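Local coordinates for ALDH21) (Physcomitrella patens subsp. patens, PDB 5MZ5), which oxidises succinic semialdehyde to succinate with NADP(+) as coenzyme, as a member of the aldehyde dehydrogenase family, at residues 59-64 with 214-219; 488-493 with 498-503; 331-336 with 422-427; 46-51 with 227-232. All coordinates share one frame; numbering follows the deposited sequence.

Interaction 1: residues 59-64 with 214-219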
loop_
_atom_site.group_PDB
_atom_site.type_symbol
_atom_site.label_atom_id
_atom_site.label_comp_id
_atom_site.label_asym_id
_atom_site.label_seq_id
_atom_site.Cartn_x
_atom_site.Cartn_y
_atom_site.Cartn_z
ATOM N N THR A 59 28.994 -30.187 -21.272
ATOM C CA THR A 59 30.305 -30.501 -20.720
ATOM C C THR A 59 30.504 -30.081 -19.282
ATOM O O THR A 59 29.931 -29.100 -18.808
ATOM C CB THR A 59 31.451 -29.949 -21.591
ATOM O OG1 THR A 59 31.507 -28.519 -21.501
ATOM C CG2 THR A 59 31.398 -30.434 -23.050
ATOM N N ASN A 60 31.378 -30.833 -18.600
ATOM C CA ASN A 60 31.868 -30.531 -17.272
ATOM C C ASN A 60 32.831 -29.367 -17.569
ATOM O O ASN A 60 33.728 -29.508 -18.398
ATOM C CB ASN A 60 32.588 -31.755 -16.698
ATOM C CG ASN A 60 33.203 -31.563 -15.329
ATOM O OD1 ASN A 60 33.861 -30.556 -15.032
ATOM N ND2 ASN A 60 33.079 -32.575 -14.496
ATOM N N LYS A 61 32.584 -28.198 -16.981
ATOM C CA LYS A 61 33.366 -26.995 -17.294
ATOM C C LYS A 61 34.789 -27.018 -16.732
ATOM O O LYS A 61 35.627 -26.206 -17.167
ATOM C CB LYS A 61 32.604 -25.707 -16.901
ATOM C CG LYS A 61 31.276 -25.551 -17.644
ATOM C CD LYS A 61 31.372 -25.671 -19.188
ATOM C CE LYS A 61 30.039 -25.463 -19.892
ATOM N NZ LYS A 61 29.021 -26.501 -19.519
ATOM N N TYR A 62 35.083 -27.981 -15.843
ATOM C CA TYR A 62 36.430 -28.159 -15.310
ATOM C C TYR A 62 37.238 -29.160 -16.151
ATOM O O TYR A 62 38.344 -28.833 -16.577
ATOM C CB TYR A 62 36.404 -28.606 -13.837
ATOM C CG TYR A 62 37.793 -28.848 -13.268
ATOM C CD1 TYR A 62 38.746 -27.829 -13.238
ATOM C CD2 TYR A 62 38.152 -30.095 -12.751
ATOM C CE1 TYR A 62 40.027 -28.048 -12.727
ATOM C CE2 TYR A 62 39.428 -30.319 -12.219
ATOM C CZ TYR A 62 40.358 -29.288 -12.201
ATOM O OH TYR A 62 41.615 -29.481 -11.669
ATOM N N THR A 63 36.693 -30.382 -16.360
ATOM C CA THR A 63 37.365 -31.481 -17.070
ATOM C C THR A 63 37.202 -31.443 -18.583
ATOM O O THR A 63 37.994 -32.078 -19.276
ATOM C CB THR A 63 36.890 -32.847 -16.523
ATOM O OG1 THR A 63 35.535 -33.092 -16.928
ATOM C CG2 THR A 63 37.013 -32.968 -15.003
ATOM N N ASN A 64 36.139 -30.763 -19.085
ATOM C CA ASN A 64 35.740 -30.667 -20.500
ATOM C C ASN A 64 35.081 -31.962 -21.017
ATOM O O ASN A 64 34.751 -32.048 -22.197
ATOM C CB ASN A 64 36.862 -30.192 -21.417
ATOM C CG ASN A 64 37.334 -28.817 -21.089
ATOM O OD1 ASN A 64 36.538 -27.909 -20.863
ATOM N ND2 ASN A 64 38.644 -28.640 -21.035
ATOM N N ALA A 214 19.860 -21.672 -21.224
ATOM C CA ALA A 214 21.114 -21.517 -21.972
ATOM C C ALA A 214 21.611 -22.919 -22.359
ATOM O O ALA A 214 21.551 -23.846 -21.547
ATOM C CB ALA A 214 22.155 -20.802 -21.135
ATOM N N SER A 215 22.022 -23.084 -23.619
ATOM C CA SER A 215 22.484 -24.361 -24.163
ATOM C C SER A 215 23.726 -24.920 -23.467
ATOM O O SER A 215 23.863 -26.138 -23.388
ATOM C CB SER A 215 22.684 -24.267 -25.672
ATOM O OG SER A 215 21.407 -24.319 -26.283
ATOM N N ARG A 216 24.576 -24.050 -22.905
ATOM C CA ARG A 216 25.772 -24.459 -22.155
ATOM C C ARG A 216 25.427 -24.992 -20.762
ATOM O O ARG A 216 26.169 -25.815 -20.232
ATOM C CB ARG A 216 26.769 -23.297 -22.038
ATOM C CG ARG A 216 27.831 -23.311 -23.126
ATOM C CD ARG A 216 28.884 -22.226 -22.938
ATOM N NE ARG A 216 28.353 -20.891 -23.220
ATOM C CZ ARG A 216 29.093 -19.832 -23.543
ATOM N NH1 ARG A 216 30.410 -19.941 -23.652
ATOM N NH2 ARG A 216 28.516 -18.661 -23.773
ATOM N N THR A 217 24.329 -24.479 -20.141
ATOM C CA THR A 217 23.920 -24.849 -18.786
ATOM C C THR A 217 22.396 -25.177 -18.697
ATOM O O THR A 217 21.695 -24.527 -17.919
ATOM C CB THR A 217 24.278 -23.704 -17.813
ATOM O OG1 THR A 217 23.528 -22.546 -18.192
ATOM C CG2 THR A 217 25.771 -23.394 -17.743
ATOM N N PRO A 218 21.858 -26.198 -19.411
ATOM C CA PRO A 218 20.402 -26.428 -19.347
ATOM C C PRO A 218 19.900 -27.363 -18.258
ATOM O O PRO A 218 18.696 -27.451 -18.067
ATOM C CB PRO A 218 20.105 -27.038 -20.726
ATOM C CG PRO A 218 21.338 -27.819 -21.042
ATOM C CD PRO A 218 22.500 -27.106 -20.393
ATOM N N LEU A 219 20.793 -28.112 -17.612
ATOM C CA LEU A 219 20.409 -29.173 -16.683
ATOM C C LEU A 219 19.678 -28.704 -15.454
ATOM O O LEU A 219 18.810 -29.431 -14.981
ATOM C CB LEU A 219 21.610 -30.043 -16.293
ATOM C CG LEU A 219 22.526 -30.494 -17.424
ATOM C CD1 LEU A 219 23.714 -31.209 -16.854
ATOM C CD2 LEU A 219 21.774 -31.362 -18.469
#

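Interaction 2: residues 488-493 with 498-503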
loop_
_atom_site.group_PDB
_atom_site.type_symbol
_atom_site.label_atom_id
_atom_site.label_comp_id
_atom_site.label_asym_id
_atom_site.label_seq_id
_atom_site.Cartn_x
_atom_site.Cartn_y
_atom_site.Cartn_z
ATOM N N GLY A 488 19.414 -2.753 -18.677
ATOM C CA GLY A 488 18.098 -3.322 -18.965
ATOM C C GLY A 488 16.917 -2.422 -18.694
ATOM O O GLY A 488 17.064 -1.201 -18.596
ATOM N N ILE A 489 15.739 -3.038 -18.603
ATOM C CA ILE A 489 14.450 -2.399 -18.299
ATOM C C ILE A 489 13.647 -3.281 -17.350
ATOM O O ILE A 489 13.620 -4.512 -17.509
ATOM C CB ILE A 489 13.624 -1.950 -19.546
ATOM C CG1 ILE A 489 13.467 -3.071 -20.589
ATOM C CG2 ILE A 489 14.204 -0.670 -20.202
ATOM C CD1 ILE A 489 12.184 -2.951 -21.349
ATOM N N GLN A 490 12.957 -2.634 -16.382
ATOM C CA GLN A 490 12.112 -3.257 -15.346
ATOM C C GLN A 490 12.928 -3.956 -14.257
ATOM O O GLN A 490 14.159 -3.858 -14.217
ATOM C CB GLN A 490 11.022 -4.194 -15.926
ATOM C CG GLN A 490 10.258 -3.647 -17.152
ATOM C CD GLN A 490 9.555 -2.327 -16.926
ATOM O OE1 GLN A 490 9.404 -1.525 -17.856
ATOM N NE2 GLN A 490 9.062 -2.073 -15.713
ATOM N N ARG A 491 12.231 -4.597 -13.329
ATOM C CA ARG A 491 12.859 -5.219 -12.184
ATOM C C ARG A 491 12.419 -6.649 -11.976
ATOM O O ARG A 491 11.249 -6.996 -12.167
ATOM C CB ARG A 491 12.555 -4.422 -10.875
ATOM C CG ARG A 491 12.997 -2.972 -10.848
ATOM C CD ARG A 491 14.516 -2.825 -10.791
ATOM N NE ARG A 491 14.901 -1.422 -10.806
ATOM C CZ ARG A 491 15.079 -0.713 -11.912
ATOM N NH1 ARG A 491 14.953 -1.287 -13.102
ATOM N NH2 ARG A 491 15.401 0.569 -11.837
ATOM N N GLU A 492 13.369 -7.449 -11.507
ATOM C CA GLU A 492 13.160 -8.794 -11.016
ATOM C C GLU A 492 13.268 -8.697 -9.490
ATOM O O GLU A 492 13.360 -7.598 -8.942
ATOM C CB GLU A 492 14.048 -9.844 -11.688
ATOM C CG GLU A 492 13.553 -10.148 -13.095
ATOM C CD GLU A 492 14.108 -11.373 -13.806
ATOM O OE1 GLU A 492 13.624 -11.659 -14.920
ATOM O OE2 GLU A 492 14.977 -12.079 -13.248
ATOM N N GLY A 493 13.165 -9.820 -8.818
ATOM C CA GLY A 493 12.905 -9.868 -7.389
ATOM C C GLY A 493 11.430 -10.210 -7.450
ATOM O O GLY A 493 10.677 -9.573 -8.202
ATOM N N MET A 498 6.577 -10.373 -10.703
ATOM C CA MET A 498 5.136 -10.659 -10.753
ATOM C C MET A 498 4.335 -9.503 -11.345
ATOM O O MET A 498 3.436 -9.757 -12.134
ATOM C CB MET A 498 4.589 -11.025 -9.375
ATOM C CG MET A 498 5.012 -12.379 -8.945
ATOM S SD MET A 498 4.688 -12.654 -7.205
ATOM C CE MET A 498 2.866 -12.836 -7.280
ATOM N N ASP A 499 4.683 -8.241 -10.998
ATOM C CA ASP A 499 4.026 -7.041 -11.543
ATOM C C ASP A 499 4.010 -7.009 -13.082
ATOM O O ASP A 499 2.985 -6.676 -13.677
ATOM C CB ASP A 499 4.694 -5.764 -11.011
ATOM C CG ASP A 499 4.095 -5.242 -9.735
ATOM O OD1 ASP A 499 2.858 -4.982 -9.718
ATOM O OD2 ASP A 499 4.864 -5.026 -8.766
ATOM N N ASP A 500 5.138 -7.385 -13.720
ATOM C CA ASP A 500 5.275 -7.413 -15.174
ATOM C C ASP A 500 4.488 -8.547 -15.847
ATOM O O ASP A 500 4.201 -8.466 -17.039
ATOM C CB ASP A 500 6.761 -7.439 -15.574
ATOM C CG ASP A 500 7.498 -6.164 -15.159
ATOM O OD1 ASP A 500 6.958 -5.064 -15.384
ATOM O OD2 ASP A 500 8.557 -6.271 -14.541
ATOM N N MET A 501 4.123 -9.586 -15.080
ATOM C CA MET A 501 3.321 -10.724 -15.547
ATOM C C MET A 501 1.828 -10.535 -15.232
ATOM O O MET A 501 1.017 -11.453 -15.391
ATOM C CB MET A 501 3.852 -12.019 -14.937
ATOM C CG MET A 501 5.170 -12.408 -15.516
ATOM S SD MET A 501 5.988 -13.714 -14.611
ATOM C CE MET A 501 7.637 -13.600 -15.312
ATOM N N LEU A 502 1.471 -9.328 -14.785
ATOM C CA LEU A 502 0.102 -8.978 -14.413
ATOM C C LEU A 502 -0.412 -7.794 -15.202
ATOM O O LEU A 502 0.333 -6.860 -15.474
ATOM C CB LEU A 502 -0.007 -8.701 -12.896
ATOM C CG LEU A 502 0.045 -9.927 -11.970
ATOM C CD1 LEU A 502 0.359 -9.521 -10.535
ATOM C CD2 LEU A 502 -1.241 -10.733 -12.008
ATOM N N GLU A 503 -1.687 -7.845 -15.587
ATOM C CA GLU A 503 -2.351 -6.744 -16.280
ATOM C C GLU A 503 -3.393 -6.144 -15.359
ATOM O O GLU A 503 -4.112 -6.871 -14.677
ATOM C CB GLU A 503 -2.980 -7.183 -17.614
ATOM C CG GLU A 503 -1.981 -7.190 -18.766
ATOM C CD GLU A 503 -1.550 -5.838 -19.320
ATOM O OE1 GLU A 503 -0.780 -5.836 -20.303
ATOM O OE2 GLU A 503 -1.952 -4.788 -18.770
HETATM O O HOH W 1 10.327 -8.033 -14.404
HETATM O O HOH W 2 9.422 -4.414 -12.833
#

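Interaction 3: residues 331-336 with 422-427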
loop_
_atom_site.group_PDB
_atom_site.type_symbol
_atom_site.label_atom_id
_atom_site.label_comp_id
_atom_site.label_asym_id
_atom_site.label_seq_id
_atom_site.Cartn_x
_atom_site.Cartn_y
_atom_site.Cartn_z
ATOM N N ARG A 331 43.391 9.024 1.425
ATOM C CA ARG A 331 43.905 8.792 2.788
ATOM C C ARG A 331 43.930 7.290 3.153
ATOM O O ARG A 331 44.696 6.883 4.022
ATOM C CB ARG A 331 43.142 9.636 3.852
ATOM C CG ARG A 331 41.843 8.991 4.347
ATOM C CD ARG A 331 40.932 9.884 5.191
ATOM N NE ARG A 331 39.935 9.084 5.916
ATOM C CZ ARG A 331 38.756 8.684 5.430
ATOM N NH1 ARG A 331 38.369 9.052 4.216
ATOM N NH2 ARG A 331 37.946 7.942 6.166
ATOM N N LEU A 332 43.094 6.480 2.481
ATOM C CA LEU A 332 42.955 5.044 2.741
ATOM C C LEU A 332 43.612 4.187 1.678
ATOM O O LEU A 332 43.814 2.995 1.906
ATOM C CB LEU A 332 41.446 4.676 2.807
ATOM C CG LEU A 332 40.546 5.483 3.751
ATOM C CD1 LEU A 332 39.086 5.075 3.581
ATOM C CD2 LEU A 332 41.006 5.367 5.208
ATOM N N TYR A 333 43.913 4.782 0.516
ATOM C CA TYR A 333 44.389 4.107 -0.683
ATOM C C TYR A 333 45.505 3.065 -0.484
ATOM O O TYR A 333 45.299 1.916 -0.874
ATOM C CB TYR A 333 44.789 5.109 -1.767
ATOM C CG TYR A 333 44.964 4.448 -3.115
ATOM C CD1 TYR A 333 43.860 4.123 -3.903
ATOM C CD2 TYR A 333 46.230 4.091 -3.581
ATOM C CE1 TYR A 333 44.015 3.501 -5.141
ATOM C CE2 TYR A 333 46.395 3.462 -4.815
ATOM C CZ TYR A 333 45.282 3.165 -5.589
ATOM O OH TYR A 333 45.436 2.560 -6.812
ATOM N N ASP A 334 46.677 3.454 0.064
ATOM C CA ASP A 334 47.811 2.532 0.232
ATOM C C ASP A 334 47.475 1.347 1.132
ATOM O O ASP A 334 47.818 0.212 0.799
ATOM C CB ASP A 334 49.080 3.272 0.708
ATOM C CG ASP A 334 49.626 4.329 -0.247
ATOM O OD1 ASP A 334 49.368 4.224 -1.475
ATOM O OD2 ASP A 334 50.374 5.211 0.217
ATOM N N GLU A 335 46.755 1.605 2.237
ATOM C CA GLU A 335 46.337 0.567 3.178
ATOM C C GLU A 335 45.359 -0.432 2.523
ATOM O O GLU A 335 45.540 -1.643 2.670
ATOM C CB GLU A 335 45.757 1.195 4.450
ATOM C CG GLU A 335 45.566 0.200 5.578
ATOM C CD GLU A 335 45.085 0.756 6.905
ATOM O OE1 GLU A 335 44.456 1.839 6.919
ATOM O OE2 GLU A 335 45.322 0.087 7.936
ATOM N N VAL A 336 44.360 0.078 1.778
ATOM C CA VAL A 336 43.361 -0.730 1.068
ATOM C C VAL A 336 44.038 -1.563 -0.025
ATOM O O VAL A 336 43.857 -2.775 -0.038
ATOM C CB VAL A 336 42.148 0.111 0.551
ATOM C CG1 VAL A 336 41.211 -0.723 -0.339
ATOM C CG2 VAL A 336 41.374 0.703 1.725
ATOM N N LEU A 422 41.322 -0.683 -10.010
ATOM C CA LEU A 422 41.545 0.161 -8.839
ATOM C C LEU A 422 41.871 1.601 -9.203
ATOM O O LEU A 422 42.686 1.859 -10.091
ATOM C CB LEU A 422 42.673 -0.450 -7.981
ATOM C CG LEU A 422 43.050 0.240 -6.664
ATOM C CD1 LEU A 422 41.859 0.313 -5.679
ATOM C CD2 LEU A 422 44.213 -0.476 -6.012
ATOM N N TYR A 423 41.235 2.538 -8.490
ATOM C CA TYR A 423 41.415 3.986 -8.660
ATOM C C TYR A 423 41.427 4.692 -7.313
ATOM O O TYR A 423 40.805 4.242 -6.347
ATOM C CB TYR A 423 40.285 4.589 -9.524
ATOM C CG TYR A 423 40.167 3.986 -10.904
ATOM C CD1 TYR A 423 41.000 4.399 -11.940
ATOM C CD2 TYR A 423 39.229 2.988 -11.175
ATOM C CE1 TYR A 423 40.911 3.834 -13.213
ATOM C CE2 TYR A 423 39.122 2.420 -12.448
ATOM C CZ TYR A 423 39.967 2.847 -13.465
ATOM O OH TYR A 423 39.880 2.302 -14.726
ATOM N N LYS A 424 42.102 5.833 -7.284
ATOM C CA LYS A 424 42.206 6.718 -6.137
ATOM C C LYS A 424 41.374 7.962 -6.443
ATOM O O LYS A 424 41.277 8.369 -7.603
ATOM C CB LYS A 424 43.678 7.120 -5.938
ATOM C CG LYS A 424 43.962 7.973 -4.692
ATOM C CD LYS A 424 45.448 8.365 -4.522
ATOM C CE LYS A 424 46.080 9.256 -5.561
ATOM N NZ LYS A 424 47.560 9.320 -5.380
ATOM N N TYR A 425 40.788 8.570 -5.407
ATOM C CA TYR A 425 40.056 9.827 -5.548
ATOM C C TYR A 425 40.343 10.714 -4.335
ATOM O O TYR A 425 40.735 10.209 -3.275
ATOM C CB TYR A 425 38.530 9.614 -5.792
ATOM C CG TYR A 425 37.779 9.127 -4.574
ATOM C CD1 TYR A 425 37.309 10.021 -3.618
ATOM C CD2 TYR A 425 37.529 7.772 -4.382
ATOM C CE1 TYR A 425 36.640 9.578 -2.481
ATOM C CE2 TYR A 425 36.822 7.316 -3.270
ATOM C CZ TYR A 425 36.383 8.224 -2.321
ATOM O OH TYR A 425 35.748 7.772 -1.198
ATOM N N SER A 426 40.136 12.026 -4.499
ATOM C CA SER A 426 40.322 13.001 -3.422
ATOM C C SER A 426 38.997 13.680 -3.074
ATOM O O SER A 426 38.822 14.121 -1.934
ATOM C CB SER A 426 41.362 14.052 -3.810
ATOM O OG SER A 426 41.062 14.649 -5.063
ATOM N N ASP A 427 38.082 13.785 -4.062
ATOM C CA ASP A 427 36.775 14.411 -3.877
ATOM C C ASP A 427 35.641 13.382 -3.997
ATOM O O ASP A 427 35.544 12.687 -5.010
ATOM C CB ASP A 427 36.589 15.579 -4.864
ATOM C CG ASP A 427 35.312 16.368 -4.634
ATOM O OD1 ASP A 427 35.189 16.995 -3.571
ATOM O OD2 ASP A 427 34.442 16.355 -5.518
#

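Interaction 4: residues 46-51 with 227-232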
loop_
_atom_site.group_PDB
_atom_site.type_symbol
_atom_site.label_atom_id
_atom_site.label_comp_id
_atom_site.label_asym_id
_atom_site.label_seq_id
_atom_site.Cartn_x
_atom_site.Cartn_y
_atom_site.Cartn_z
ATOM N N SER A 46 4.442 -29.918 -20.416
ATOM C CA SER A 46 4.557 -30.554 -19.084
ATOM C C SER A 46 5.082 -31.993 -19.073
ATOM O O SER A 46 5.189 -32.598 -17.999
ATOM C CB SER A 46 3.222 -30.506 -18.335
ATOM O OG SER A 46 2.570 -29.258 -18.474
ATOM N N LYS A 47 5.390 -32.549 -20.251
ATOM C CA LYS A 47 5.771 -33.952 -20.358
ATOM C C LYS A 47 7.229 -34.184 -20.774
ATOM O O LYS A 47 7.742 -33.472 -21.643
ATOM C CB LYS A 47 4.791 -34.709 -21.290
ATOM C CG LYS A 47 3.335 -34.599 -20.827
ATOM C CD LYS A 47 2.533 -35.845 -21.119
ATOM C CE LYS A 47 1.217 -35.893 -20.375
ATOM N NZ LYS A 47 1.383 -35.978 -18.891
ATOM N N PRO A 48 7.909 -35.185 -20.155
ATOM C CA PRO A 48 9.292 -35.478 -20.550
ATOM C C PRO A 48 9.344 -36.116 -21.941
ATOM O O PRO A 48 8.564 -37.019 -22.232
ATOM C CB PRO A 48 9.781 -36.452 -19.466
ATOM C CG PRO A 48 8.562 -37.114 -18.962
ATOM C CD PRO A 48 7.433 -36.127 -19.112
ATOM N N VAL A 49 10.211 -35.606 -22.817
ATOM C CA VAL A 49 10.373 -36.155 -24.162
ATOM C C VAL A 49 11.858 -36.311 -24.494
ATOM O O VAL A 49 12.698 -35.599 -23.928
ATOM C CB VAL A 49 9.581 -35.422 -25.298
ATOM C CG1 VAL A 49 8.073 -35.422 -25.048
ATOM C CG2 VAL A 49 10.088 -34.007 -25.529
ATOM N N ASP A 50 12.169 -37.270 -25.396
ATOM C CA ASP A 50 13.499 -37.525 -25.950
ATOM C C ASP A 50 13.353 -38.086 -27.371
ATOM O O ASP A 50 13.406 -37.317 -28.325
ATOM C CB ASP A 50 14.410 -38.365 -25.013
ATOM C CG ASP A 50 13.943 -39.778 -24.726
ATOM O OD1 ASP A 50 13.122 -39.956 -23.788
ATOM O OD2 ASP A 50 14.401 -40.708 -25.432
ATOM N N GLY A 51 13.069 -39.383 -27.480
ATOM C CA GLY A 51 12.858 -40.113 -28.725
ATOM C C GLY A 51 13.918 -39.952 -29.794
ATOM O O GLY A 51 15.123 -39.991 -29.511
ATOM N N ILE A 227 10.810 -31.699 -11.536
ATOM C CA ILE A 227 10.069 -31.359 -10.323
ATOM C C ILE A 227 8.636 -30.934 -10.708
ATOM O O ILE A 227 7.685 -31.489 -10.184
ATOM C CB ILE A 227 10.829 -30.269 -9.512
ATOM C CG1 ILE A 227 12.143 -30.837 -8.922
ATOM C CG2 ILE A 227 9.924 -29.625 -8.440
ATOM C CD1 ILE A 227 13.172 -29.804 -8.485
ATOM N N LEU A 228 8.505 -30.008 -11.671
ATOM C CA LEU A 228 7.227 -29.473 -12.125
ATOM C C LEU A 228 6.313 -30.510 -12.738
ATOM O O LEU A 228 5.110 -30.457 -12.514
ATOM C CB LEU A 228 7.441 -28.286 -13.087
ATOM C CG LEU A 228 7.988 -27.000 -12.485
ATOM C CD1 LEU A 228 8.197 -25.972 -13.561
ATOM C CD2 LEU A 228 7.069 -26.458 -11.388
ATOM N N HIS A 229 6.890 -31.466 -13.485
ATOM C CA HIS A 229 6.185 -32.567 -14.138
ATOM C C HIS A 229 5.397 -33.435 -13.145
ATOM O O HIS A 229 4.316 -33.897 -13.478
ATOM C CB HIS A 229 7.188 -33.418 -14.956
ATOM C CG HIS A 229 6.642 -34.741 -15.401
ATOM N ND1 HIS A 229 5.574 -34.824 -16.299
ATOM C CD2 HIS A 229 6.991 -35.992 -15.022
ATOM C CE1 HIS A 229 5.319 -36.116 -16.435
ATOM N NE2 HIS A 229 6.148 -36.859 -15.694
ATOM N N LYS A 230 5.929 -33.644 -11.929
ATOM C CA LYS A 230 5.309 -34.460 -10.883
ATOM C C LYS A 230 4.232 -33.705 -10.081
ATOM O O LYS A 230 3.606 -34.307 -9.213
ATOM C CB LYS A 230 6.395 -35.015 -9.931
ATOM C CG LYS A 230 7.416 -35.954 -10.597
ATOM C CD LYS A 230 8.595 -36.326 -9.650
ATOM C CE LYS A 230 9.628 -35.228 -9.441
ATOM N NZ LYS A 230 10.857 -35.708 -8.753
ATOM N N ILE A 231 4.003 -32.400 -10.363
ATOM C CA ILE A 231 3.023 -31.610 -9.608
ATOM C C ILE A 231 1.660 -31.593 -10.328
ATOM O O ILE A 231 1.481 -30.919 -11.346
ATOM C CB ILE A 231 3.562 -30.200 -9.228
ATOM C CG1 ILE A 231 4.866 -30.327 -8.400
ATOM C CG2 ILE A 231 2.489 -29.384 -8.475
ATOM C CD1 ILE A 231 5.677 -29.049 -8.261
ATOM N N GLU A 232 0.703 -32.338 -9.748
ATOM C CA GLU A 232 -0.663 -32.552 -10.232
ATOM C C GLU A 232 -1.507 -31.273 -10.308
ATOM O O GLU A 232 -2.321 -31.163 -11.225
ATOM C CB GLU A 232 -1.379 -33.652 -9.418
ATOM C CG GLU A 232 -1.446 -33.405 -7.910
ATOM C CD GLU A 232 -0.344 -34.004 -7.047
ATOM O OE1 GLU A 232 0.854 -33.740 -7.310
ATOM O OE2 GLU A 232 -0.690 -34.707 -6.072
#

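Interaction 1: residues 59-64 with 214-219
Bends at chi2 (-52°) and chi4 (-63°) curl the side chain of Lys-61 so that its ammonium nitrogen meets backbone carbonyls on both segments, among them that of Arg-216 across the contact. NZ donates to Arg-216 O at 3.0 Å, approaching at a C=O...N angle of 146° and somewhat tilted from the carbonyl plane. The same nitrogen donates to Thr-59 O at 2.8 Å. A third carbonyl, Glu-125 O of helix 115-126, also accepts from it. Apolar contact adds little: Lys-61 CE comes no closer than 4.5 Å to Arg-216 CG.

The turn that presents the lysine is fixed by Asn-60, whose OD1 takes the backbone N-H of Tyr-62 at 3.0 Å in an Asx turn and that of Thr-63 as well. Opposite the lysine, the loop 214-219 runs from strand 209-212 to helix 219-229 and carries Ser-215 of the NADP(+) site. The guanidinium of Arg-216 makes a cation-pi contact with Trp-188, another residue of that site. The chemistry is therefore that of a buried ammonium group shared among three backbone carbonyls, whose charge-dipole attraction joins the 59-64 turn to the coenzyme-site loop and helix 115-126.

Interaction 2: residues 488-493 with 498-503
This is a water-mediated contact between Gln-490 and Arg-491 on one side and Asp-500 on the other, where the chain leaves the edge of the Rossmann-type sheet, runs through helix 494-500 and enters a separate antiparallel sheet. Strand 488-489 is the antiparallel edge strand of the first sheet, and strand 502-510 belongs to the three-stranded second. The closest CA atoms across the contact, those of Gln-490 and Asp-500, are 8.0 Å apart, far enough for solvent to enter between the backbones.

Two waters fill that space and both donate to Asp-500 OD2. One also donates to Arg-491 O at 2.6 Å; the other accepts from Arg-491 N at 2.9 Å, so a single carboxylate oxygen is bridged through water to both the backbone N and O of Arg-491. Direct touching is slight: Gln-490 CB lies 3.5 Å from Asp-500 OD2, and Arg-491 O comes within 3.7 Å of the same oxygen. A bend at chi2 (-58°) brings the glutamine amide obliquely across the carboxylate, the two planes 78° apart. Its OE1 makes a weak hydrogen bond to Lys-281 of the second subunit.

The guanidinium of Arg-491 leads away from Asp-500 to the subunit interface, where NH2 bonds Thr-504 O and forms a salt bridge with Glu-503, both of the second subunit. Its other terminal nitrogen, NH1, donates back to Gln-490 O at 2.9 Å, from 66° out of that carbonyl plane.

Interaction 3: residues 331-336 with 422-427
Tyr-333 opens helix 333-345 and faces the end of strand 419-425, with its CA 6.4 Å from that of Lys-424. Strand 419-425 pairs in parallel with strand 323-329, as the backbone bonds of Tyr-423 to Leu-326 and Val-328 attest, and the helix follows that neighbouring strand in the chain.

The tyrosine ring carries the contact. With CG anti to the backbone N (chi1 -166°), the ring extends from the helix along the strand and meets three successive residues in different ways. Lys-424 CB sits over one face in a CH-pi contact, 4.0 Å from the ring centroid and 26° off the normal. The carbonyl oxygen of Tyr-423 comes to the ring edge near its plane, 3.5 Å from CE1. Leu-422 arrives from the opposite direction, its CG 3.3 Å from Tyr-333 OH and its CD2 3.8 Å from CZ. That hydroxyl is hydrogen-bonded to Glu-402 OE2, which ties the hydroxyl end of the ring to strand 395-402, the neighbour of 419-425 on the side away from 323-329. Cutting the ring back to an alanine here would probably open a gap beside Leu-422 and Lys-424 CB and leave the Glu-402 carboxylate without its hydroxyl mate.

Val-336, one turn on, also lies against Val-328, so the helix packs on both strands. Away from the annotated sites, this is the layered alpha/beta packing of the catalytic domain in aldehyde dehydrogenases, a helix laid over parallel strands of the sheet.

Interaction 4: residues 46-51 with 227-232
His-229 meets Ser-46 and Pro-48 where the end of helix 219-229, a helix of the Rossmann-type coenzyme-binding domain, abuts the edge strand 47-49 of the N-terminal sheet. In the first shell, ND1 donates to Ser-46 O at 2.8 Å with an N-H...O angle of 148°, the acceptor near the ring edge but tilted somewhat from the imidazole plane. Pro-48 covers one face: its CD lies 3.6 Å from the ring centroid, 19° off the normal, a CH-pi contact with the two side chains crossing at about a right angle. CG anti to the backbone N (chi1 166°) swings the imidazole out from the helix to meet both partners at once. A leucine in its place would probably leave Ser-46 O without its donor and Pro-48 CD without the flat face it rests on.

Further out, Phe-43 of strand 38-44 touches both His-229 and Pro-48. Ser-46 is itself fixed by backbone bonding to Phe-239 of strand 239-241, the edge of the six-stranded sheet, so the N-terminal segment is joined to both strand and helix of that domain. Just before the strand, Ser-46 OG accepts a hydrogen bond from Gly-237 N.

In the fold
Along the chain, interaction 4 closes a long loop (46-51 to 227-232) inside which interaction 1 is nested; interactions 3 and 2 follow in series. Interactions 1 and 4, with centres about 22 Å apart, share both partners at a larger scale: the N-terminal four-stranded sheet lies against the two ends of helix 219-229, at its start in 1 and its finish in 4. Interaction 2 lies about 29 Å from interaction 1 between centres, on the opposite side of the chain's centre. Interaction 3 is remote, about 55 Å from interaction 4 between centres. Together they join the N-terminal sheet to the coenzyme-binding domain (1 and 4), brace the edge of that domain near the subunit interface (2) and pack the catalytic domain (3).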